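Local coordinates for protein aeromonas extracellular serine protease (PDB 3WQB) that cleaves peptide bonds after paired basic residues as a secreted, calcium-dependent, kexin-like serine protease and probable virulence factor that attacks host plasma proteins, at residues P469-L481 / G540-T552. The protein carries 1 engineered substitution. Sequence-based numbering, arbitrary orientation.
Sequences PLTVEAVQVMVSL and GESAQGTWRLEVT
V475, V477, V479 and L481 face W547, L549 and V551 across the interior of the P-domain beta sandwich, while a short antiparallel backbone pairing of 470-472 with 540-543 closes one end of the contact. Strands 474-481 and 545-552 belong to different sheets; their axes are 10.5 Å apart at closest approach, a spacing that only side chains bridge, and cross at -43°. At the closed end, A543 N donates to L470 O (2.7 Å), and V472 N to E541 O and G540 N to V472 O (2.8 Å each). The last two are almost straight at 175°. V472 ties the two regions together: its CG2, anti to the carbonyl carbon, points into the sandwich, packing on A543 CB (3.7 Å) and meeting the indole edge at W547 CZ2. The indole is fixed from its own segment, since W547 NE1 donates to A543 O (2.9 Å), which lies close to the ring plane. Its far corner, CH2, receives V475 CG1 obliquely at 3.6 Å. L549, its CG anti to the backbone N (chi1 -172°), divides its branches between two valines: CD1 lies against V477 CG1, CD2 against V479 CG2 (3.9 Å). Farther along, L481 CD2 and V551 CG1 touch tip to tip at 4.2 Å, toward the calcium site that D488 and D553 help form, without taking part in it. On the face of 545-552 turned away from 474-481, R548 NE and NH2 both grip OE2 of E550, whose OE1 pairs with R500. Strands 527-535 and 583-595 flank 471-482 in its sheet, and 460-466 and 489-494 flank 545-553 in the other; L590 and W588 from 583-595 also pack on W547 and L549, respectively, and F538 meets the indole edge-to-face.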
loop_
_atom_site.group_PDB
_atom_site.type_symbol
_atom_site.label_atom_id
_atom_site.label_comp_id
_atom_site.label_asym_id
_atom_site.label_seq_id
_atom_site.Cartn_x
_atom_site.Cartn_y
_atom_site.Cartn_z
ATOM N N PRO A 469 13.801 0.734 27.481
ATOM C CA PRO A 469 13.023 1.950 27.381
ATOM C C PRO A 469 13.152 2.457 25.953
ATOM O O PRO A 469 14.264 2.635 25.441
ATOM C CB PRO A 469 13.701 2.897 28.384
ATOM C CG PRO A 469 15.093 2.406 28.501
ATOM C CD PRO A 469 15.025 0.916 28.288
ATOM N N LEU A 470 12.012 2.600 25.296
ATOM C CA LEU A 470 11.967 3.161 23.953
ATOM C C LEU A 470 10.621 3.815 23.744
ATOM O O LEU A 470 9.608 3.312 24.229
ATOM C CB LEU A 470 12.165 2.061 22.904
ATOM C CG LEU A 470 12.758 2.484 21.561
ATOM C CD1 LEU A 470 14.227 2.870 21.735
ATOM C CD2 LEU A 470 12.627 1.379 20.516
ATOM N N THR A 471 10.611 4.925 23.012
ATOM C CA THR A 471 9.375 5.533 22.546
ATOM C C THR A 471 9.026 4.858 21.233
ATOM O O THR A 471 9.832 4.825 20.308
ATOM C CB THR A 471 9.549 7.038 22.358
ATOM O OG1 THR A 471 9.862 7.619 23.631
ATOM C CG2 THR A 471 8.275 7.673 21.783
ATOM N N VAL A 472 7.819 4.304 21.170
ATOM C CA VAL A 472 7.369 3.535 20.019
ATOM C C VAL A 472 7.038 4.439 18.837
ATOM O O VAL A 472 6.443 5.513 18.997
ATOM C CB VAL A 472 6.111 2.698 20.363
ATOM C CG1 VAL A 472 5.604 1.947 19.135
ATOM C CG2 VAL A 472 6.386 1.722 21.496
ATOM N N GLU A 473 7.436 4.004 17.650
ATOM C CA GLU A 473 6.876 4.559 16.421
ATOM C C GLU A 473 5.926 3.529 15.826
ATOM O O GLU A 473 4.729 3.799 15.671
ATOM C CB GLU A 473 7.978 4.978 15.444
ATOM C CG GLU A 473 8.774 6.184 15.949
ATOM C CD GLU A 473 10.134 6.344 15.297
ATOM O OE1 GLU A 473 10.252 6.188 14.061
ATOM O OE2 GLU A 473 11.091 6.653 16.031
ATOM N N ALA A 474 6.439 2.337 15.515
ATOM C CA ALA A 474 5.595 1.282 14.973
ATOM C C ALA A 474 5.988 -0.034 15.602
ATOM O O ALA A 474 7.094 -0.174 16.147
ATOM C CB ALA A 474 5.724 1.211 13.450
ATOM N N VAL A 475 5.063 -0.987 15.556
ATOM C CA VAL A 475 5.369 -2.361 15.940
ATOM C C VAL A 475 5.052 -3.312 14.797
ATOM O O VAL A 475 4.025 -3.167 14.113
ATOM C CB VAL A 475 4.643 -2.824 17.250
ATOM C CG1 VAL A 475 5.087 -1.990 18.438
ATOM C CG2 VAL A 475 3.141 -2.771 17.111
ATOM N N GLN A 476 5.938 -4.282 14.598
ATOM C CA GLN A 476 5.707 -5.377 13.678
ATOM C C GLN A 476 5.535 -6.652 14.468
ATOM O O GLN A 476 6.190 -6.857 15.501
ATOM C CB GLN A 476 6.874 -5.546 12.712
ATOM C CG GLN A 476 7.062 -4.381 11.756
ATOM C CD GLN A 476 8.370 -4.468 11.012
ATOM O OE1 GLN A 476 9.416 -4.697 11.620
ATOM N NE2 GLN A 476 8.328 -4.262 9.697
ATOM N N VAL A 477 4.642 -7.498 13.973
ATOM C CA VAL A 477 4.386 -8.808 14.552
ATOM C C VAL A 477 4.414 -9.838 13.430
ATOM O O VAL A 477 3.888 -9.592 12.337
ATOM C CB VAL A 477 3.011 -8.826 15.286
ATOM C CG1 VAL A 477 2.522 -10.220 15.580
ATOM C CG2 VAL A 477 3.081 -8.039 16.578
ATOM N N MET A 478 5.043 -10.983 13.683
ATOM C CA MET A 478 4.877 -12.142 12.806
ATOM C C MET A 478 4.110 -13.190 13.579
ATOM O O MET A 478 4.332 -13.349 14.779
ATOM C CB MET A 478 6.223 -12.697 12.348
ATOM C CG MET A 478 6.931 -11.779 11.371
ATOM S SD MET A 478 8.449 -12.508 10.749
ATOM C CE MET A 478 9.461 -12.604 12.227
ATOM N N VAL A 479 3.182 -13.869 12.907
ATOM C CA VAL A 479 2.355 -14.904 13.554
ATOM C C VAL A 479 2.404 -16.209 12.768
ATOM O O VAL A 479 2.345 -16.213 11.530
ATOM C CB VAL A 479 0.870 -14.455 13.741
ATOM C CG1 VAL A 479 0.043 -15.570 14.400
ATOM C CG2 VAL A 479 0.789 -13.204 14.585
ATOM N N SER A 480 2.528 -17.307 13.510
ATOM C CA SER A 480 2.399 -18.650 12.954
ATOM C C SER A 480 1.345 -19.396 13.753
ATOM O O SER A 480 1.380 -19.409 14.982
ATOM C CB SER A 480 3.735 -19.394 13.001
ATOM O OG SER A 480 4.678 -18.721 12.183
ATOM N N LEU A 481 0.388 -19.987 13.041
ATOM C CA LEU A 481 -0.691 -20.745 13.665
ATOM C C LEU A 481 -1.294 -21.707 12.653
ATOM O O LEU A 481 -1.149 -21.524 11.442
ATOM C CB LEU A 481 -1.762 -19.808 14.260
ATOM C CG LEU A 481 -2.523 -18.840 13.351
ATOM C CD1 LEU A 481 -3.666 -19.546 12.621
ATOM C CD2 LEU A 481 -3.072 -17.688 14.179
ATOM N N GLY A 540 4.249 6.929 19.983
ATOM C CA GLY A 540 4.525 7.830 21.090
ATOM C C GLY A 540 4.541 7.179 22.463
ATOM O O GLY A 540 5.022 7.775 23.419
ATOM N N GLU A 541 3.981 5.977 22.575
ATOM C CA GLU A 541 3.942 5.256 23.856
ATOM C C GLU A 541 5.318 4.720 24.255
ATOM O O GLU A 541 6.197 4.553 23.412
ATOM C CB GLU A 541 2.955 4.081 23.779
ATOM C CG GLU A 541 1.499 4.504 23.684
ATOM C CD GLU A 541 0.512 3.378 23.906
ATOM O OE1 GLU A 541 0.918 2.225 24.183
ATOM O OE2 GLU A 541 -0.698 3.654 23.792
ATOM N N SER A 542 5.488 4.427 25.544
ATOM C CA SER A 542 6.668 3.731 26.025
ATOM C C SER A 542 6.553 2.244 25.696
ATOM O O SER A 542 5.497 1.632 25.897
ATOM C CB SER A 542 6.834 3.923 27.529
ATOM O OG SER A 542 7.872 3.087 28.024
ATOM N N ALA A 543 7.637 1.666 25.194
ATOM C CA ALA A 543 7.674 0.252 24.828
ATOM C C ALA A 543 7.861 -0.690 26.014
ATOM O O ALA A 543 7.586 -1.879 25.906
ATOM C CB ALA A 543 8.776 0.004 23.804
ATOM N N GLN A 544 8.330 -0.159 27.142
ATOM C CA GLN A 544 8.773 -1.000 28.253
ATOM C C GLN A 544 7.613 -1.662 28.969
ATOM O O GLN A 544 6.675 -0.998 29.402
ATOM C CB GLN A 544 9.604 -0.173 29.225
ATOM C CG GLN A 544 10.308 -0.974 30.299
ATOM C CD GLN A 544 11.165 -0.082 31.168
ATOM O OE1 GLN A 544 10.650 0.735 31.927
ATOM N NE2 GLN A 544 12.478 -0.214 31.038
ATOM N N GLY A 545 7.701 -2.981 29.110
ATOM C CA GLY A 545 6.660 -3.746 29.767
ATOM C C GLY A 545 6.144 -4.859 28.889
ATOM O O GLY A 545 6.771 -5.232 27.889
ATOM N N THR A 546 4.988 -5.388 29.266
ATOM C CA THR A 546 4.446 -6.554 28.600
ATOM C C THR A 546 3.532 -6.206 27.432
ATOM O O THR A 546 2.680 -5.312 27.533
ATOM C CB THR A 546 3.697 -7.478 29.580
ATOM O OG1 THR A 546 2.775 -6.714 30.368
ATOM C CG2 THR A 546 4.668 -8.192 30.528
ATOM N N TRP A 547 3.750 -6.912 26.330
ATOM C CA TRP A 547 2.921 -6.842 25.131
ATOM C C TRP A 547 2.211 -8.177 24.943
ATOM O O TRP A 547 2.825 -9.238 25.073
ATOM C CB TRP A 547 3.803 -6.572 23.920
ATOM C CG TRP A 547 4.428 -5.212 23.890
ATOM C CD1 TRP A 547 5.519 -4.787 24.593
ATOM C CD2 TRP A 547 4.023 -4.116 23.070
ATOM N NE1 TRP A 547 5.801 -3.474 24.282
ATOM C CE2 TRP A 547 4.899 -3.042 23.341
ATOM C CE3 TRP A 547 2.990 -3.936 22.131
ATOM C CZ2 TRP A 547 4.767 -1.796 22.714
ATOM C CZ3 TRP A 547 2.857 -2.701 21.513
ATOM C CH2 TRP A 547 3.750 -1.649 21.802
ATOM N N ARG A 548 0.918 -8.135 24.646
ATOM C CA ARG A 548 0.131 -9.356 24.548
ATOM C C ARG A 548 -0.542 -9.514 23.191
ATOM O O ARG A 548 -1.220 -8.602 22.715
ATOM C CB ARG A 548 -0.918 -9.399 25.668
ATOM C CG ARG A 548 -1.805 -10.637 25.666
ATOM C CD ARG A 548 -2.729 -10.675 26.865
ATOM N NE ARG A 548 -3.821 -9.705 26.794
ATOM C CZ ARG A 548 -3.909 -8.605 27.543
ATOM N NH1 ARG A 548 -2.945 -8.310 28.410
ATOM N NH2 ARG A 548 -4.951 -7.787 27.413
ATOM N N LEU A 549 -0.334 -10.667 22.568
ATOM C CA LEU A 549 -1.061 -11.026 21.356
ATOM C C LEU A 549 -2.301 -11.819 21.728
ATOM O O LEU A 549 -2.244 -12.713 22.575
ATOM C CB LEU A 549 -0.180 -11.869 20.437
ATOM C CG LEU A 549 -0.755 -12.141 19.046
ATOM C CD1 LEU A 549 -0.644 -10.897 18.165
ATOM C CD2 LEU A 549 -0.045 -13.316 18.412
ATOM N N GLU A 550 -3.418 -11.490 21.088
ATOM C CA GLU A 550 -4.678 -12.170 21.342
ATOM C C GLU A 550 -5.225 -12.676 20.023
ATOM O O GLU A 550 -5.274 -11.925 19.056
ATOM C CB GLU A 550 -5.683 -11.207 21.987
ATOM C CG GLU A 550 -5.341 -10.824 23.408
ATOM C CD GLU A 550 -6.406 -9.986 24.089
ATOM O OE1 GLU A 550 -7.397 -9.574 23.440
ATOM O OE2 GLU A 550 -6.259 -9.752 25.303
ATOM N N VAL A 551 -5.627 -13.948 19.972
ATOM C CA VAL A 551 -6.208 -14.541 18.768
ATOM C C VAL A 551 -7.500 -15.249 19.170
ATOM O O VAL A 551 -7.481 -16.058 20.096
ATOM C CB VAL A 551 -5.248 -15.560 18.105
ATOM C CG1 VAL A 551 -5.887 -16.206 16.880
ATOM C CG2 VAL A 551 -3.922 -14.892 17.733
ATOM N N THR A 552 -8.605 -14.939 18.493
ATOM C CA THR A 552 -9.901 -15.558 18.786
ATOM C C THR A 552 -10.565 -16.015 17.499
ATOM O O THR A 552 -10.546 -15.300 16.501
ATOM C CB THR A 552 -10.864 -14.561 19.474
ATOM O OG1 THR A 552 -10.193 -13.882 20.542
ATOM C CG2 THR A 552 -12.058 -15.296 20.056
#